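Levoglucosan dehydrogenase (PDB 6A3F) catalyses the NAD(+)-dependent oxidation of levoglucosan to 3-dehydrolevoglucosan, working as a homotetramer of the Gfo/Idh/MocA family. Local coordinates at residues A54-K59 against D365-I370; S87-P92 against A110-E115. All coordinates share one frame; numbering follows the deposited sequence.

Interaction 1 of 2, residues A54-K59 against D365-I370; sequences ALPVRK and DFFKAI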
loop_
_atom_site.group_PDB
_atom_site.type_symbol
_atom_site.label_atom_id
_atom_site.label_comp_id
_atom_site.label_asym_id
_atom_site.label_seq_id
_atom_site.Cartn_x
_atom_site.Cartn_y
_atom_site.Cartn_z
ATOM N N ALA B 54 -2.859 34.723 -20.243
ATOM C CA ALA B 54 -2.968 35.025 -21.653
ATOM C C ALA B 54 -3.603 33.819 -22.335
ATOM O O ALA B 54 -3.581 32.732 -21.773
ATOM C CB ALA B 54 -1.606 35.316 -22.247
ATOM N N LEU B 55 -4.136 34.020 -23.536
ATOM C CA LEU B 55 -4.845 32.970 -24.245
ATOM C C LEU B 55 -3.892 32.282 -25.226
ATOM O O LEU B 55 -3.539 32.865 -26.233
ATOM C CB LEU B 55 -6.042 33.565 -24.996
ATOM C CG LEU B 55 -7.367 33.552 -24.237
ATOM C CD1 LEU B 55 -8.483 34.170 -25.069
ATOM C CD2 LEU B 55 -7.720 32.126 -23.809
ATOM N N PRO B 56 -3.501 31.039 -24.936
ATOM C CA PRO B 56 -2.605 30.362 -25.877
ATOM C C PRO B 56 -3.375 30.070 -27.173
ATOM O O PRO B 56 -4.538 29.670 -27.135
ATOM C CB PRO B 56 -2.172 29.070 -25.169
ATOM C CG PRO B 56 -2.469 29.328 -23.710
ATOM C CD PRO B 56 -3.678 30.236 -23.716
ATOM N N VAL B 57 -2.733 30.294 -28.311
ATOM C CA VAL B 57 -3.314 29.933 -29.582
ATOM C C VAL B 57 -2.368 28.927 -30.246
ATOM O O VAL B 57 -1.159 29.162 -30.338
ATOM C CB VAL B 57 -3.544 31.160 -30.497
ATOM C CG1 VAL B 57 -3.985 30.718 -31.890
ATOM C CG2 VAL B 57 -4.545 32.159 -29.933
ATOM N N ARG B 58 -2.928 27.819 -30.689
ATOM C CA ARG B 58 -2.183 26.789 -31.339
ATOM C C ARG B 58 -2.018 27.225 -32.798
ATOM O O ARG B 58 -2.811 26.842 -33.631
ATOM C CB ARG B 58 -2.900 25.438 -31.225
ATOM C CG ARG B 58 -3.052 24.937 -29.792
ATOM C CD ARG B 58 -4.005 23.765 -29.609
ATOM N NE ARG B 58 -5.379 24.236 -29.457
ATOM C CZ ARG B 58 -6.479 23.545 -29.714
ATOM N NH1 ARG B 58 -6.428 22.315 -30.198
ATOM N NH2 ARG B 58 -7.648 24.133 -29.547
ATOM N N LYS B 59 -0.998 28.038 -33.061
ATOM C CA LYS B 59 -0.947 28.787 -34.312
ATOM C C LYS B 59 -0.343 27.914 -35.410
ATOM O O LYS B 59 -0.931 27.779 -36.509
ATOM C CB LYS B 59 -0.160 30.088 -34.138
ATOM C CG LYS B 59 -0.236 31.027 -35.343
ATOM C CD LYS B 59 -1.659 31.399 -35.725
ATOM C CE LYS B 59 -1.695 32.646 -36.580
ATOM N NZ LYS B 59 -3.053 33.236 -36.642
ATOM N N ASP B 365 2.074 28.576 -15.540
ATOM C CA ASP B 365 3.092 29.380 -14.910
ATOM C C ASP B 365 3.954 30.064 -15.992
ATOM O O ASP B 365 4.476 31.164 -15.781
ATOM C CB ASP B 365 3.979 28.566 -13.969
ATOM C CG ASP B 365 3.285 28.216 -12.621
ATOM O OD1 ASP B 365 2.216 28.801 -12.285
ATOM O OD2 ASP B 365 3.838 27.347 -11.937
ATOM N N PHE B 366 4.086 29.388 -17.113
ATOM C CA PHE B 366 4.884 29.883 -18.252
ATOM C C PHE B 366 4.246 31.167 -18.805
ATOM O O PHE B 366 4.910 32.185 -19.064
ATOM C CB PHE B 366 4.939 28.789 -19.313
ATOM C CG PHE B 366 5.694 29.145 -20.572
ATOM C CD1 PHE B 366 7.027 29.521 -20.527
ATOM C CD2 PHE B 366 5.087 29.045 -21.805
ATOM C CE1 PHE B 366 7.711 29.853 -21.696
ATOM C CE2 PHE B 366 5.779 29.353 -22.970
ATOM C CZ PHE B 366 7.095 29.760 -22.910
ATOM N N PHE B 367 2.958 31.101 -19.005
ATOM C CA PHE B 367 2.197 32.196 -19.573
ATOM C C PHE B 367 2.025 33.343 -18.552
ATOM O O PHE B 367 2.003 34.538 -18.953
ATOM C CB PHE B 367 0.888 31.676 -20.173
ATOM C CG PHE B 367 1.023 31.149 -21.581
ATOM C CD1 PHE B 367 1.024 32.005 -22.660
ATOM C CD2 PHE B 367 1.155 29.797 -21.837
ATOM C CE1 PHE B 367 1.196 31.528 -23.950
ATOM C CE2 PHE B 367 1.311 29.314 -23.128
ATOM C CZ PHE B 367 1.313 30.181 -24.186
ATOM N N LYS B 368 1.956 33.020 -17.263
ATOM C CA LYS B 368 1.932 34.013 -16.203
ATOM C C LYS B 368 3.235 34.841 -16.238
ATOM O O LYS B 368 3.187 36.061 -16.178
ATOM C CB LYS B 368 1.738 33.292 -14.860
ATOM C CG LYS B 368 1.674 34.181 -13.636
ATOM C CD LYS B 368 0.975 33.583 -12.413
ATOM C CE LYS B 368 0.507 34.691 -11.490
ATOM N NZ LYS B 368 0.144 34.197 -10.142
ATOM N N ALA B 369 4.384 34.177 -16.341
ATOM C CA ALA B 369 5.689 34.878 -16.481
ATOM C C ALA B 369 5.708 35.783 -17.724
ATOM O O ALA B 369 6.260 36.891 -17.653
ATOM C CB ALA B 369 6.826 33.881 -16.510
ATOM N N ILE B 370 5.150 35.318 -18.844
ATOM C CA ILE B 370 5.132 36.080 -20.078
ATOM C C ILE B 370 4.298 37.342 -19.877
ATOM O O ILE B 370 4.766 38.457 -20.133
ATOM C CB ILE B 370 4.598 35.257 -21.259
ATOM C CG1 ILE B 370 5.576 34.144 -21.644
ATOM C CG2 ILE B 370 4.293 36.162 -22.456
ATOM C CD1 ILE B 370 4.997 33.147 -22.662
#

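Interaction 2 of 2, residues S87-P92 against A110-E115; sequences SIIDDP and AIAAAE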
loop_
_atom_site.group_PDB
_atom_site.type_symbol
_atom_site.label_atom_id
_atom_site.label_comp_id
_atom_site.label_asym_id
_atom_site.label_seq_id
_atom_site.Cartn_x
_atom_site.Cartn_y
_atom_site.Cartn_z
ATOM N N SER B 87 10.816 28.824 -40.441
ATOM C CA SER B 87 9.704 29.705 -40.865
ATOM C C SER B 87 8.882 30.176 -39.662
ATOM O O SER B 87 8.248 31.256 -39.678
ATOM C CB SER B 87 8.814 29.029 -41.870
ATOM O OG SER B 87 8.070 27.984 -41.269
ATOM N N ILE B 88 8.876 29.335 -38.631
ATOM C CA ILE B 88 8.217 29.675 -37.380
ATOM C C ILE B 88 9.057 30.730 -36.660
ATOM O O ILE B 88 8.509 31.745 -36.235
ATOM C CB ILE B 88 7.984 28.427 -36.492
ATOM C CG1 ILE B 88 6.990 27.455 -37.121
ATOM C CG2 ILE B 88 7.518 28.880 -35.124
ATOM C CD1 ILE B 88 6.872 26.099 -36.419
ATOM N N ILE B 89 10.357 30.462 -36.507
ATOM C CA ILE B 89 11.303 31.376 -35.844
ATOM C C ILE B 89 11.228 32.749 -36.556
ATOM O O ILE B 89 11.285 33.782 -35.894
ATOM C CB ILE B 89 12.745 30.790 -35.861
ATOM C CG1 ILE B 89 12.949 29.507 -35.032
ATOM C CG2 ILE B 89 13.788 31.847 -35.501
ATOM C CD1 ILE B 89 11.885 29.177 -34.010
ATOM N N ASP B 90 11.119 32.796 -37.886
ATOM C CA ASP B 90 11.129 34.119 -38.630
ATOM C C ASP B 90 9.758 34.807 -38.790
ATOM O O ASP B 90 9.634 35.850 -39.449
ATOM C CB ASP B 90 11.775 33.968 -40.016
ATOM C CG ASP B 90 13.210 33.491 -39.928
ATOM O OD1 ASP B 90 13.869 33.788 -38.931
ATOM O OD2 ASP B 90 13.681 32.774 -40.822
ATOM N N ASP B 91 8.722 34.257 -38.167
ATOM C CA ASP B 91 7.379 34.778 -38.350
ATOM C C ASP B 91 7.218 35.727 -37.220
ATOM O O ASP B 91 7.198 35.297 -36.077
ATOM C CB ASP B 91 6.351 33.653 -38.326
ATOM C CG ASP B 91 4.921 34.110 -38.479
ATOM O OD1 ASP B 91 4.616 35.303 -38.271
ATOM O OD2 ASP B 91 4.080 33.206 -38.773
ATOM N N PRO B 92 7.088 37.028 -37.529
ATOM C CA PRO B 92 7.060 37.942 -36.417
ATOM C C PRO B 92 5.785 37.792 -35.577
ATOM O O PRO B 92 5.754 38.325 -34.489
ATOM C CB PRO B 92 7.145 39.327 -37.067
ATOM C CG PRO B 92 6.399 39.149 -38.344
ATOM C CD PRO B 92 6.800 37.752 -38.790
ATOM N N ALA B 110 16.649 26.743 -30.259
ATOM C CA ALA B 110 16.423 27.657 -29.181
ATOM C C ALA B 110 17.222 28.948 -29.397
ATOM O O ALA B 110 16.723 30.045 -29.123
ATOM C CB ALA B 110 16.821 27.025 -27.873
ATOM N N ILE B 111 18.453 28.802 -29.863
ATOM C CA ILE B 111 19.302 29.982 -30.018
ATOM C C ILE B 111 18.709 30.893 -31.107
ATOM O O ILE B 111 18.680 32.093 -30.911
ATOM C CB ILE B 111 20.760 29.573 -30.276
ATOM C CG1 ILE B 111 21.354 28.953 -29.005
ATOM C CG2 ILE B 111 21.587 30.765 -30.783
ATOM C CD1 ILE B 111 22.577 28.114 -29.236
ATOM N N ALA B 112 18.210 30.297 -32.193
ATOM C CA ALA B 112 17.539 31.018 -33.263
ATOM C C ALA B 112 16.270 31.709 -32.743
ATOM O O ALA B 112 16.041 32.912 -33.038
ATOM C CB ALA B 112 17.260 30.091 -34.422
ATOM N N ALA B 113 15.451 30.990 -31.958
ATOM C CA ALA B 113 14.273 31.596 -31.311
ATOM C C ALA B 113 14.669 32.726 -30.338
ATOM O O ALA B 113 14.012 33.761 -30.272
ATOM C CB ALA B 113 13.503 30.517 -30.573
ATOM N N ALA B 114 15.694 32.527 -29.527
ATOM C CA ALA B 114 16.150 33.588 -28.615
ATOM C C ALA B 114 16.533 34.852 -29.417
ATOM O O ALA B 114 16.169 35.963 -29.049
ATOM C CB ALA B 114 17.325 33.109 -27.792
ATOM N N GLU B 115 17.209 34.660 -30.528
ATOM C CA GLU B 115 17.693 35.833 -31.324
ATOM C C GLU B 115 16.492 36.503 -32.008
ATOM O O GLU B 115 16.530 37.680 -32.259
ATOM C CB GLU B 115 18.795 35.388 -32.298
ATOM C CG GLU B 115 20.155 35.193 -31.645
ATOM C CD GLU B 115 21.159 34.481 -32.544
ATOM O OE1 GLU B 115 20.801 34.201 -33.715
ATOM O OE2 GLU B 115 22.298 34.204 -32.086
#

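Interaction 1 of 2, residues A54-K59 against D365-I370
Pro56 lies over one face of the Phe367 ring. Its CG sits 4.0 Å from the ring centroid and 17° off the ring normal, which makes a CH-pi contact. The offset is toward the CE2 side of the rim. There Pro56 CG comes within 3.8 Å of Phe367 CE2, and Pro56 CB lies 3.8 Å from Phe367 CZ. The proline therefore lays two ring carbons on the outer end of the phenylalanine. Ala54 adds a lighter touch. Its methyl CB approaches obliquely and stops 4.2 Å from Phe367 CD1. The two backbones stay apart, and the CA atoms of Ala54 and Phe367 are 6.2 Å from each other.

Strand 55-62 belongs to the parallel sheet of the N-terminal Rossmann domain, where it pairs with strand 23-30. Helix 355-371 comes from much later in the chain and lays Phe367 against this sheet. The ring also touches Leu24 of strand 23-30, Val96 of strand 96-100, and Tyr42 and Met45 of helix 35-48. It is buried among them. CG of Phe367 points roughly opposite its carbonyl carbon and leans toward HA (chi1 -84°), and this carries the ring out from the helix to the strand.

The looser side begins where the side chains leave this hydrophobic patch. Leu55 and Val57 point away from the helix, and Lys368 is exposed to solvent on the helix. Farther along the strand, Lys59 makes a salt bridge with Glu79. Asp365 makes another with Arg155.

Interaction 2 of 2, residues S87-P92 against A110-E115
Ile89 meets Ala112 and Ala113 where two helices of the N-terminal Rossmann domain run close together. Helix 85-89 follows strand 80-82. Helix 106-115 follows strand 96-100, so it belongs to the next part of the alternating strand-helix pattern. The contact joins these two helices near their C-terminal ends. It is buried, although small: 118 Å² of surface, both sides summed.

The apolar contacts come from the two branches of a single isoleucine. The CG2 methyl of Ile89 lies 4.0 Å from Ala112 CB. The CD1 methyl of Ile89 lies 4.0 Å from Ala113 CB. Methyl to methyl, each branch of Ile89 has its own alanine. The first torsion of Ile89 explains the split: CG2 is anti to the backbone N, while CG1 is anti to the carbonyl carbon (chi1 -66°). The second torsion is nearly eclipsed (chi2 -17°), an unusual value for isoleucine. The small alanine side chains let the helices come close, and the CA atoms of Ile89 and Ala113 are 5.4 Å apart. Ile89 also packs on Val97 of strand 96-100 and on Ala116. On the other side of helix 106-115, Ala110 and Ala114 face helix 130-141.

Polar interactions lie around the contact and do not bridge its two segments. Ser87 OG is hydrogen-bonded to Thr82 OG1 and to Asp84 O. Asp90 is the first residue to leave helical geometry, and Asp91 N still bonds Ile88 O at 3.2 Å. Asp91 O accepts a hydrogen bond from Lys118 NZ.

The CG2 methyl also rests against the helix backbone: Ile89 CG2 is 3.5 Å from Ala112 O and 4.0 Å from Ala113 N.

Interaction 2 lies wholly within the Rossmann domain, while interaction 1 joins a strand of that domain to helix 355-371. Their centres are 17 Å apart and their nearest atoms about 6 Å, so they do not touch. Strand 96-100 connects them: Val96 packs on Phe367 of interaction 1, and Val97 packs on Ile89 of interaction 2. Strand 55-62 is a second link, since Ile88 touches Val60 and Ala62 on it. Interaction 1 lies away from the NADH and levoglucosan sites. Interaction 2 is closer to the cofactor. Its Ile89 side chain is about 10 Å from that of Thr101, and its Ala113 side chain about 10 Å from that of His106, both NADH-binding residues.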